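Local coordinates for protein 2-oxoglutarate carboxylase small subunit (Hydrogenobacter thermophilus, PDB 7KCT) that forms the small (beta) subunit of a carboxylase, a protein of the biotin carboxylase family with an ATP-grasp domain, modelled with ADP, bicarbonate and magnesium, at residues S392-L397 against Y418-V423; I27-E32 against W319-A324. One frame throughout, in Å; residues are numbered along the deposited sequence.

Contact 1. Residues S392-L397 against Y418-V423; sequences SLIAKL and YEISGV
Ile394 lies across from Ile420 and Leu397 across from Tyr418, in an antiparallel sense, but with CA atoms 9.8 Å and 9.3 Å apart the two backbones are too distant to pair, and no hydrogen bond joins them. The space between is bridged by apolar side chains. At one end the contact is branch against chain end: CG2 of Ile394 rests 4.3 Å from CD1 of Ile420. At the other, Tyr418 does most of the work. With CG anti to the backbone N (chi1 -154°), its ring reaches toward the longer strand, while Leu397 comes the other way, and the two side chains run alongside one another, pointing opposite ways. The ring presents an edge to the leucine, and CD2 of Leu397 sits near the ring plane, 4.2 Å from CD2 of Tyr418. The far end of the ring meets Ala395 obliquely, with CB of Ala395 4.0 Å from CZ of Tyr418. The tyrosine hydroxyl has a polar partner in Tyr366 OH, which satisfies it within a buried, largely apolar setting. Helix 404-417 adds Met411, Ala414 and Leu415 around Leu397, while Val376 touches both Leu397 and Tyr418. Lys396 points away from this layer, and its NZ forms a salt bridge with Glu21 and a hydrogen bond with the carbonyl of Val303, a residue of an ADP pocket. Ile394 and Ala395 both lie opposite Ile347 of strand 341-351, a classic beta bulge, and both send their CB toward 418-423. The bulge sets them side by side, against Ile420 and Tyr418 respectively, where the large antiparallel sheet containing strand 393-401 packs on the small two-stranded ribbon of 366-367 and 419-420.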
ATOM      1  N   SER A 392      11.808  14.215  13.649  1.00 36.32           N
ATOM      2  CA  SER A 392      12.740  13.358  12.908  1.00 38.48           C
ATOM      3  C   SER A 392      12.044  12.312  12.047  1.00 36.86           C
ATOM      4  O   SER A 392      12.733  11.514  11.383  1.00 34.53           O
ATOM      5  CB  SER A 392      13.718  12.649  13.864  1.00 33.74           C
ATOM      6  OG  SER A 392      13.013  11.890  14.844  1.00 41.25           O
ATOM      7  N   LEU A 393      10.714  12.345  11.983  1.00 33.51           N
ATOM      8  CA  LEU A 393       9.949  11.356  11.236  1.00 33.46           C
ATOM      9  C   LEU A 393      10.271  11.457   9.754  1.00 27.12           C
ATOM     10  O   LEU A 393      10.250  12.545   9.178  1.00 42.23           O
ATOM     11  CB  LEU A 393       8.454  11.565  11.500  1.00 34.64           C
ATOM     12  CG  LEU A 393       7.521  10.459  10.981  1.00 33.23           C
ATOM     13  CD1 LEU A 393       7.909   9.089  11.526  1.00 29.84           C
ATOM     14  CD2 LEU A 393       6.076  10.821  11.340  1.00 38.28           C
ATOM     15  N   ILE A 394      10.680  10.339   9.170  1.00 25.95           N
ATOM     16  CA  ILE A 394      10.921  10.204   7.730  1.00 29.01           C
ATOM     17  C   ILE A 394       9.733   9.546   7.035  1.00 33.31           C
ATOM     18  O   ILE A 394       9.360   9.915   5.924  1.00 34.28           O
ATOM     19  CB  ILE A 394      12.184   9.357   7.452  1.00 29.42           C
ATOM     20  CG1 ILE A 394      13.494   9.991   7.837  1.00 35.31           C
ATOM     21  CG2 ILE A 394      12.238   8.915   5.948  1.00 40.56           C
ATOM     22  CD1 ILE A 394      14.603   8.974   7.795  1.00 36.48           C
ATOM     23  N   ALA A 395       9.215   8.472   7.627  1.00 28.09           N
ATOM     24  CA  ALA A 395       8.223   7.656   6.956  1.00 26.40           C
ATOM     25  C   ALA A 395       7.485   6.887   8.033  1.00 27.21           C
ATOM     26  O   ALA A 395       7.995   6.705   9.143  1.00 26.63           O
ATOM     27  CB  ALA A 395       8.862   6.702   5.953  1.00 24.20           C
ATOM     28  N   LYS A 396       6.256   6.530   7.730  1.00 24.79           N
ATOM     29  CA  LYS A 396       5.485   5.576   8.526  1.00 26.78           C
ATOM     30  C   LYS A 396       5.278   4.368   7.644  1.00 25.65           C
ATOM     31  O   LYS A 396       4.800   4.498   6.503  1.00 26.94           O
ATOM     32  CB  LYS A 396       4.140   6.138   8.983  1.00 28.12           C
ATOM     33  CG  LYS A 396       4.271   7.505   9.623  1.00 34.20           C
ATOM     34  CD  LYS A 396       2.983   8.006  10.290  1.00 36.86           C
ATOM     35  CE  LYS A 396       1.863   8.272   9.291  1.00 32.25           C
ATOM     36  NZ  LYS A 396       0.972   9.354   9.783  1.00 36.84           N
ATOM     37  N   LEU A 397       5.708   3.218   8.110  1.00 25.96           N
ATOM     38  CA  LEU A 397       5.458   1.967   7.418  1.00 23.79           C
ATOM     39  C   LEU A 397       4.280   1.280   8.096  1.00 24.06           C
ATOM     40  O   LEU A 397       4.325   1.042   9.300  1.00 24.05           O
ATOM     41  CB  LEU A 397       6.694   1.085   7.453  1.00 24.36           C
ATOM     42  CG  LEU A 397       6.662  -0.234   6.726  1.00 32.49           C
ATOM     43  CD1 LEU A 397       6.320   0.058   5.311  1.00 29.64           C
ATOM     44  CD2 LEU A 397       8.068  -0.853   6.928  1.00 30.70           C
ATOM     45  N   TYR A 418      13.426  -1.972   3.348  1.00 26.86           N
ATOM     46  CA  TYR A 418      13.377  -0.523   3.292  1.00 24.89           C
ATOM     47  C   TYR A 418      14.804   0.011   3.398  1.00 29.40           C
ATOM     48  O   TYR A 418      15.389   0.023   4.490  1.00 30.03           O
ATOM     49  CB  TYR A 418      12.492   0.009   4.419  1.00 21.49           C
ATOM     50  CG  TYR A 418      11.832   1.365   4.181  1.00 24.61           C
ATOM     51  CD1 TYR A 418      12.429   2.352   3.415  1.00 21.01           C
ATOM     52  CD2 TYR A 418      10.579   1.633   4.728  1.00 25.66           C
ATOM     53  CE1 TYR A 418      11.797   3.576   3.202  1.00 26.30           C
ATOM     54  CE2 TYR A 418       9.962   2.859   4.566  1.00 29.96           C
ATOM     55  CZ  TYR A 418      10.562   3.833   3.801  1.00 32.70           C
ATOM     56  OH  TYR A 418       9.894   5.042   3.627  1.00 29.89           O
ATOM     57  N   GLU A 419      15.346   0.499   2.280  1.00 29.65           N
ATOM     58  CA  GLU A 419      16.731   0.977   2.233  1.00 25.87           C
ATOM     59  C   GLU A 419      16.754   2.491   2.425  1.00 30.50           C
ATOM     60  O   GLU A 419      16.122   3.220   1.643  1.00 25.04           O
ATOM     61  CB  GLU A 419      17.423   0.627   0.909  1.00 30.82           C
ATOM     62  CG  GLU A 419      18.929   1.079   0.927  1.00 35.74           C
ATOM     63  CD  GLU A 419      19.756   0.572  -0.224  1.00 40.62           C
ATOM     64  OE1 GLU A 419      21.012   0.551  -0.108  1.00 45.08           O
ATOM     65  OE2 GLU A 419      19.157   0.246  -1.246  1.00 42.10           O
ATOM     66  N   ILE A 420      17.510   2.960   3.435  1.00 22.28           N
ATOM     67  CA  ILE A 420      17.756   4.388   3.693  1.00 26.97           C
ATOM     68  C   ILE A 420      19.219   4.519   4.097  1.00 28.24           C
ATOM     69  O   ILE A 420      19.636   3.912   5.089  1.00 26.94           O
ATOM     70  CB  ILE A 420      16.875   4.989   4.811  1.00 27.12           C
ATOM     71  CG1 ILE A 420      15.388   4.742   4.511  1.00 29.55           C
ATOM     72  CG2 ILE A 420      17.065   6.515   4.958  1.00 23.97           C
ATOM     73  CD1 ILE A 420      14.357   5.229   5.504  1.00 32.05           C
ATOM     74  N   SER A 421      20.011   5.236   3.307  1.00 25.82           N
ATOM     75  CA  SER A 421      21.367   5.537   3.742  1.00 34.39           C
ATOM     76  C   SER A 421      21.541   7.048   3.805  1.00 33.91           C
ATOM     77  O   SER A 421      20.804   7.842   3.197  1.00 28.30           O
ATOM     78  CB  SER A 421      22.457   4.924   2.822  1.00 28.84           C
ATOM     79  OG  SER A 421      22.532   5.680   1.656  1.00 33.91           O
ATOM     80  N   GLY A 422      22.581   7.452   4.489  1.00 30.88           N
ATOM     81  CA  GLY A 422      22.884   8.847   4.622  1.00 35.32           C
ATOM     82  C   GLY A 422      22.679   9.367   6.013  1.00 36.52           C
ATOM     83  O   GLY A 422      23.314  10.297   6.397  1.00 33.47           O
ATOM     84  N   VAL A 423      21.762   8.763   6.739  1.00 29.31           N
ATOM     85  CA  VAL A 423      21.480   9.111   8.107  1.00 30.69           C
ATOM     86  C   VAL A 423      21.152   7.845   8.864  1.00 29.21           C
ATOM     87  O   VAL A 423      20.758   6.881   8.292  1.00 33.20           O
ATOM     88  CB  VAL A 423      20.288  10.068   8.232  1.00 28.13           C
ATOM     89  CG1 VAL A 423      20.633  11.447   7.748  1.00 34.95           C
ATOM     90  CG2 VAL A 423      19.089   9.542   7.508  1.00 27.39           C
TER

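Contact 2. Residues I27-E32 against W319-A324; sequences IRACKE and WQIRIA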
ATOM      1  N   ILE A  27      -3.026  16.471   1.585  1.00 24.90           N
ATOM      2  CA  ILE A  27      -3.087  16.855   0.178  1.00 23.12           C
ATOM      3  C   ILE A  27      -3.684  15.749  -0.663  1.00 23.60           C
ATOM      4  O   ILE A  27      -4.488  16.007  -1.564  1.00 23.77           O
ATOM      5  CB  ILE A  27      -1.713  17.280  -0.374  1.00 19.49           C
ATOM      6  CG1 ILE A  27      -1.334  18.602   0.233  1.00 23.12           C
ATOM      7  CG2 ILE A  27      -1.779  17.378  -1.926  1.00 25.32           C
ATOM      8  CD1 ILE A  27       0.090  18.976   0.114  1.00 23.29           C
ATOM      9  N   ARG A  28      -3.313  14.507  -0.394  1.00 22.23           N
ATOM     10  CA  ARG A  28      -3.852  13.393  -1.165  1.00 24.32           C
ATOM     11  C   ARG A  28      -5.365  13.252  -0.992  1.00 26.30           C
ATOM     12  O   ARG A  28      -6.081  12.956  -1.958  1.00 23.50           O
ATOM     13  CB  ARG A  28      -3.181  12.072  -0.761  1.00 22.16           C
ATOM     14  CG  ARG A  28      -3.787  10.873  -1.494  1.00 28.72           C
ATOM     15  CD  ARG A  28      -2.942   9.578  -1.540  1.00 29.53           C
ATOM     16  NE  ARG A  28      -1.552   9.844  -1.874  1.00 24.26           N
ATOM     17  CZ  ARG A  28      -1.113  10.249  -3.061  1.00 25.32           C
ATOM     18  NH1 ARG A  28      -1.960  10.424  -4.054  1.00 25.53           N
ATOM     19  NH2 ARG A  28       0.175  10.509  -3.242  1.00 28.26           N
ATOM     20  N   ALA A  29      -5.846  13.375   0.247  1.00 24.99           N
ATOM     21  CA  ALA A  29      -7.280  13.310   0.521  1.00 28.47           C
ATOM     22  C   ALA A  29      -8.026  14.402  -0.225  1.00 25.26           C
ATOM     23  O   ALA A  29      -9.117  14.159  -0.754  1.00 24.28           O
ATOM     24  CB  ALA A  29      -7.541  13.410   2.028  1.00 27.31           C
ATOM     25  N   CYS A  30      -7.451  15.617  -0.265  1.00 23.77           N
ATOM     26  CA  CYS A  30      -8.045  16.730  -0.996  1.00 23.07           C
ATOM     27  C   CYS A  30      -8.097  16.469  -2.501  1.00 26.35           C
ATOM     28  O   CYS A  30      -9.097  16.784  -3.154  1.00 23.27           O
ATOM     29  CB  CYS A  30      -7.270  18.024  -0.727  1.00 24.75           C
ATOM     30  SG  CYS A  30      -7.443  18.721   0.934  1.00 29.89           S
ATOM     31  N   LYS A  31      -7.032  15.919  -3.073  1.00 23.74           N
ATOM     32  CA  LYS A  31      -7.028  15.662  -4.508  1.00 27.34           C
ATOM     33  C   LYS A  31      -8.086  14.631  -4.874  1.00 29.62           C
ATOM     34  O   LYS A  31      -8.807  14.796  -5.866  1.00 28.88           O
ATOM     35  CB  LYS A  31      -5.659  15.179  -4.952  1.00 26.27           C
ATOM     36  CG  LYS A  31      -4.598  16.283  -5.022  1.00 29.71           C
ATOM     37  CD  LYS A  31      -3.199  15.637  -5.297  1.00 31.42           C
ATOM     38  CE  LYS A  31      -3.035  15.263  -6.759  1.00 35.61           C
ATOM     39  NZ  LYS A  31      -2.836  16.456  -7.687  1.00 35.45           N
ATOM     40  N   GLU A  32      -8.225  13.587  -4.050  1.00 24.82           N
ATOM     41  CA  GLU A  32      -9.235  12.570  -4.334  1.00 26.71           C
ATOM     42  C   GLU A  32     -10.642  13.162  -4.264  1.00 28.80           C
ATOM     43  O   GLU A  32     -11.516  12.757  -5.028  1.00 29.28           O
ATOM     44  CB  GLU A  32      -9.097  11.374  -3.385  1.00 26.36           C
ATOM     45  CG  GLU A  32      -7.833  10.515  -3.644  1.00 30.53           C
ATOM     46  CD  GLU A  32      -7.629   9.386  -2.607  1.00 37.58           C
ATOM     47  OE1 GLU A  32      -8.496   9.286  -1.708  1.00 37.88           O
ATOM     48  OE2 GLU A  32      -6.620   8.609  -2.678  1.00 30.85           O
ATOM     49  N   TRP A 319     -12.794  11.950   5.980  1.00 28.51           N
ATOM     50  CA  TRP A 319     -13.990  12.247   6.772  1.00 28.13           C
ATOM     51  C   TRP A 319     -13.834  13.550   7.543  1.00 31.51           C
ATOM     52  O   TRP A 319     -14.797  14.322   7.647  1.00 30.91           O
ATOM     53  CB  TRP A 319     -14.344  11.067   7.728  1.00 31.95           C
ATOM     54  CG  TRP A 319     -15.213  10.114   6.988  1.00 31.40           C
ATOM     55  CD1 TRP A 319     -14.887   8.856   6.557  1.00 33.37           C
ATOM     56  CD2 TRP A 319     -16.549  10.367   6.507  1.00 35.70           C
ATOM     57  NE1 TRP A 319     -15.914   8.336   5.819  1.00 31.14           N
ATOM     58  CE2 TRP A 319     -16.961   9.221   5.808  1.00 36.28           C
ATOM     59  CE3 TRP A 319     -17.446  11.439   6.641  1.00 34.35           C
ATOM     60  CZ2 TRP A 319     -18.231   9.120   5.212  1.00 42.25           C
ATOM     61  CZ3 TRP A 319     -18.702  11.333   6.066  1.00 35.66           C
ATOM     62  CH2 TRP A 319     -19.081  10.185   5.356  1.00 42.18           C
ATOM     63  N   GLN A 320     -12.648  13.832   8.095  1.00 25.26           N
ATOM     64  CA  GLN A 320     -12.447  15.142   8.692  1.00 24.97           C
ATOM     65  C   GLN A 320     -12.920  16.231   7.735  1.00 28.38           C
ATOM     66  O   GLN A 320     -13.623  17.163   8.121  1.00 24.48           O
ATOM     67  CB  GLN A 320     -10.974  15.359   9.055  1.00 28.02           C
ATOM     68  CG  GLN A 320     -10.496  14.839  10.419  1.00 25.78           C
ATOM     69  CD  GLN A 320      -9.037  15.158  10.634  1.00 30.83           C
ATOM     70  OE1 GLN A 320      -8.167  14.752   9.837  1.00 28.43           O
ATOM     71  NE2 GLN A 320      -8.763  15.969  11.636  1.00 26.93           N
ATOM     72  N   ILE A 321     -12.498  16.140   6.478  1.00 27.96           N
ATOM     73  CA  ILE A 321     -12.752  17.212   5.530  1.00 23.08           C
ATOM     74  C   ILE A 321     -14.228  17.277   5.179  1.00 23.43           C
ATOM     75  O   ILE A 321     -14.807  18.351   5.111  1.00 25.26           O
ATOM     76  CB  ILE A 321     -11.885  17.010   4.277  1.00 26.17           C
ATOM     77  CG1 ILE A 321     -10.408  17.177   4.655  1.00 25.12           C
ATOM     78  CG2 ILE A 321     -12.266  18.044   3.213  1.00 29.88           C
ATOM     79  CD1 ILE A 321      -9.470  16.597   3.670  1.00 26.21           C
ATOM     80  N   ARG A 322     -14.863  16.133   4.973  1.00 27.42           N
ATOM     81  CA  ARG A 322     -16.288  16.105   4.701  1.00 27.91           C
ATOM     82  C   ARG A 322     -17.107  16.643   5.870  1.00 31.79           C
ATOM     83  O   ARG A 322     -18.133  17.305   5.664  1.00 30.29           O
ATOM     84  CB  ARG A 322     -16.717  14.683   4.406  1.00 29.71           C
ATOM     85  CG  ARG A 322     -16.341  14.143   3.076  1.00 31.36           C
ATOM     86  CD  ARG A 322     -16.639  12.627   3.022  1.00 31.59           C
ATOM     87  NE  ARG A 322     -16.664  12.255   1.638  1.00 41.89           N
ATOM     88  CZ  ARG A 322     -16.119  11.161   1.123  1.00 54.73           C
ATOM     89  NH1 ARG A 322     -15.492  10.266   1.895  1.00 50.88           N
ATOM     90  NH2 ARG A 322     -16.192  10.978  -0.197  1.00 55.68           N
ATOM     91  N   ILE A 323     -16.748  16.244   7.095  1.00 25.69           N
ATOM     92  CA  ILE A 323     -17.433  16.704   8.293  1.00 25.75           C
ATOM     93  C   ILE A 323     -17.326  18.207   8.409  1.00 25.30           C
ATOM     94  O   ILE A 323     -18.298  18.889   8.732  1.00 30.06           O
ATOM     95  CB  ILE A 323     -16.842  16.002   9.538  1.00 29.31           C
ATOM     96  CG1 ILE A 323     -17.368  14.603   9.715  1.00 24.91           C
ATOM     97  CG2 ILE A 323     -17.099  16.794  10.799  1.00 27.08           C
ATOM     98  CD1 ILE A 323     -16.469  13.760  10.625  1.00 36.67           C
ATOM     99  N   ALA A 324     -16.145  18.756   8.130  1.00 27.96           N
ATOM    100  CA  ALA A 324     -15.962  20.196   8.245  1.00 22.55           C
ATOM    101  C   ALA A 324     -16.801  20.951   7.211  1.00 27.07           C
ATOM    102  O   ALA A 324     -17.245  22.070   7.480  1.00 26.89           O
ATOM    103  CB  ALA A 324     -14.485  20.554   8.084  1.00 25.66           C
TER
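Ile321 reaches across to helix 20-32 with a single methyl, CD1, which meets two consecutive residues there: it stands 4.0 Å from SG of Cys30 and 4.1 Å from CB of Ala29. The branch is nearly extended beyond its first bond (chi2 162°), carrying the methyl well out from its own helix. The two partners receive it differently. Ala29 points its CB toward the isoleucine, whereas the CB of Cys30 leaves its helix to one side, and the sulfur, turned anti to the carbonyl carbon (chi1 -71°), meets the same methyl from there. No hydrogen bond crosses, and all three residues are buried. The example is helix-to-helix packing between domains: helix 20-32, which follows the first strand of the Rossmann-like N-terminal sheet, lies against helix 316-324 of the ATP-grasp region. Leu33 also touches Ile321, and Thr37 of strand 36-41 touches Cys30. A salt bridge from Glu32 OE1 to Lys318 supplements the apolar contact at its margin. The same Glu32 OE1 also pairs with Arg410 of the second subunit, and Lys31 with Glu416 of that chain, which brings the helix into the dimer interface as well.

From the N terminus, helix 20-32 opens contact 2 early, and the chain runs through 286 residues, including most of the ATP-grasp region, before residues 319-324 close it. Contact 1 follows in series, neither nested nor crossed: it opens at 392 and closes after only 20 residues, chiefly helix 404-417. The long closure ties the N-terminal domain to the ATP-grasp region; the short one is local to the C-terminal domain. Within one subunit their centres lie 26 Å apart and they do not touch. Across the dimer, Arg28 of contact 2 hydrogen-bonds Thr417 of the second subunit, next to its 418-423; Glu419 makes a salt bridge to Arg49 of the second subunit, on helix 49-53 rather than in contact 2.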